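Local coordinates for trimethylamine-N-oxide reductase (Haemophilus influenzae, PDB 7L5I), which probably reduces S- or N-oxide substrates at a molybdenum centre carried by two molybdopterin guanine dinucleotide cofactors, as a member of the trimethylamine-N-oxide reductase group, at residues 300-305 against 632-637. Sequence-based numbering, arbitrary orientation.
Sequences YAKFEE and EIFSDV
The ring of Y300 takes I633 at its edge: I633 CD1 lies near the ring plane, 4.1 Å from Y300 CB. I633 CG2 touches F303 CB at 3.6 Å and comes obliquely to the F303 ring, with F303 CG at 3.9 Å. A beta-branched residue suits this place because its arms diverge: CG1 beside the backbone N (chi1 -67°) carries CD1 to Y300, and CG2, anti to that N, reaches F303. The F634 ring is also met obliquely, with K302 CG 3.9 Å from F634 CD2. Lysine suits this exposed position, since its CG rests against the ring while the bent chain takes K302 NZ away to a salt bridge with E305 OE1 (3.1 Å). Tyrosine suits its own because CB and the ring edge meet I633 while Y300 OH, at the far end, bonds E304 OE2 at 2.6 Å, on the anti side and 20° out of the carboxylate plane. T367 of helix 359-372 touches both F303 and I633, extending the apolar layer. The arrangement is apolar packing of the turn leading into helix 636-641, whose N-cap is S635, against helix 300-307 in the molybdopterin oxidoreductase region; a backbone hydrogen bond between F634 and S298 adds a second tie.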
# COMPACT_ATOMS: atom_id res chain seq x y z
N TYR A 300 -20.15 -21.41 -13.35
CA TYR A 300 -20.48 -20.38 -14.32
C TYR A 300 -21.98 -20.33 -14.59
O TYR A 300 -22.56 -19.25 -14.73
CB TYR A 300 -19.73 -20.58 -15.64
CG TYR A 300 -20.28 -19.61 -16.68
CD1 TYR A 300 -19.96 -18.25 -16.61
CD2 TYR A 300 -21.20 -20.03 -17.64
CE1 TYR A 300 -20.52 -17.35 -17.51
CE2 TYR A 300 -21.74 -19.13 -18.53
CZ TYR A 300 -21.39 -17.79 -18.47
OH TYR A 300 -21.94 -16.87 -19.36
N ALA A 301 -22.65 -21.49 -14.65
CA ALA A 301 -24.07 -21.47 -15.02
C ALA A 301 -24.92 -20.77 -13.97
O ALA A 301 -25.88 -20.06 -14.31
CB ALA A 301 -24.59 -22.89 -15.24
N LYS A 302 -24.60 -20.95 -12.69
CA LYS A 302 -25.32 -20.24 -11.63
C LYS A 302 -25.08 -18.75 -11.73
O LYS A 302 -26.01 -17.95 -11.56
CB LYS A 302 -24.90 -20.77 -10.26
CG LYS A 302 -25.80 -20.29 -9.14
CD LYS A 302 -26.69 -21.41 -8.64
CE LYS A 302 -27.98 -20.90 -8.00
NZ LYS A 302 -29.16 -21.14 -8.89
N PHE A 303 -23.85 -18.34 -12.04
CA PHE A 303 -23.57 -16.92 -12.23
C PHE A 303 -24.33 -16.37 -13.44
O PHE A 303 -24.83 -15.24 -13.41
CB PHE A 303 -22.06 -16.71 -12.41
CG PHE A 303 -21.69 -15.32 -12.80
CD1 PHE A 303 -21.79 -14.29 -11.89
CD2 PHE A 303 -21.23 -15.04 -14.06
CE1 PHE A 303 -21.45 -13.01 -12.24
CE2 PHE A 303 -20.92 -13.75 -14.43
CZ PHE A 303 -21.02 -12.74 -13.51
N GLU A 304 -24.40 -17.14 -14.52
CA GLU A 304 -25.04 -16.63 -15.72
C GLU A 304 -26.52 -16.35 -15.48
O GLU A 304 -27.08 -15.43 -16.09
CB GLU A 304 -24.88 -17.62 -16.88
CG GLU A 304 -25.13 -16.98 -18.24
CD GLU A 304 -25.13 -17.98 -19.39
OE1 GLU A 304 -26.09 -18.78 -19.47
OE2 GLU A 304 -24.19 -17.96 -20.23
N GLU A 305 -27.16 -17.10 -14.59
CA GLU A 305 -28.55 -16.81 -14.25
C GLU A 305 -28.69 -15.42 -13.63
O GLU A 305 -29.69 -14.73 -13.84
CB GLU A 305 -29.09 -17.84 -13.27
CG GLU A 305 -29.28 -19.22 -13.84
CD GLU A 305 -30.10 -20.11 -12.92
OE1 GLU A 305 -29.79 -20.16 -11.71
OE2 GLU A 305 -31.06 -20.73 -13.41
N GLU A 632 -13.26 -20.69 -9.19
CA GLU A 632 -14.55 -20.73 -8.50
C GLU A 632 -15.30 -19.43 -8.77
O GLU A 632 -15.21 -18.46 -8.02
CB GLU A 632 -14.37 -20.99 -7.00
CG GLU A 632 -13.63 -22.27 -6.70
CD GLU A 632 -14.49 -23.31 -5.99
OE1 GLU A 632 -15.13 -22.97 -4.97
OE2 GLU A 632 -14.51 -24.47 -6.45
N ILE A 633 -16.05 -19.42 -9.86
CA ILE A 633 -16.96 -18.30 -10.13
C ILE A 633 -18.09 -18.29 -9.11
O ILE A 633 -18.48 -17.24 -8.61
CB ILE A 633 -17.47 -18.39 -11.57
CG1 ILE A 633 -16.31 -18.16 -12.53
CG2 ILE A 633 -18.59 -17.37 -11.78
CD1 ILE A 633 -16.70 -18.28 -14.00
N PHE A 634 -18.64 -19.46 -8.80
CA PHE A 634 -19.48 -19.67 -7.63
C PHE A 634 -18.66 -20.45 -6.62
O PHE A 634 -18.10 -21.50 -6.95
CB PHE A 634 -20.75 -20.43 -7.99
CG PHE A 634 -21.74 -20.52 -6.85
CD1 PHE A 634 -21.63 -21.51 -5.91
CD2 PHE A 634 -22.76 -19.60 -6.74
CE1 PHE A 634 -22.53 -21.59 -4.87
CE2 PHE A 634 -23.67 -19.68 -5.70
CZ PHE A 634 -23.54 -20.67 -4.77
N SER A 635 -18.57 -19.91 -5.40
CA SER A 635 -17.87 -20.55 -4.30
C SER A 635 -18.91 -21.02 -3.29
O SER A 635 -19.55 -20.20 -2.62
CB SER A 635 -16.90 -19.60 -3.62
OG SER A 635 -16.47 -20.14 -2.38
N ASP A 636 -19.09 -22.34 -3.19
CA ASP A 636 -20.02 -22.87 -2.19
C ASP A 636 -19.52 -22.56 -0.78
O ASP A 636 -20.33 -22.32 0.12
CB ASP A 636 -20.16 -24.38 -2.40
CG ASP A 636 -21.39 -24.96 -1.73
OD1 ASP A 636 -22.53 -24.56 -2.08
OD2 ASP A 636 -21.23 -25.86 -0.87
N VAL A 637 -18.21 -22.53 -0.59
CA VAL A 637 -17.63 -22.20 0.72
C VAL A 637 -18.06 -20.80 1.14
O VAL A 637 -18.45 -20.57 2.29
CB VAL A 637 -16.10 -22.34 0.68
CG1 VAL A 637 -15.47 -21.80 1.94
CG2 VAL A 637 -15.70 -23.78 0.47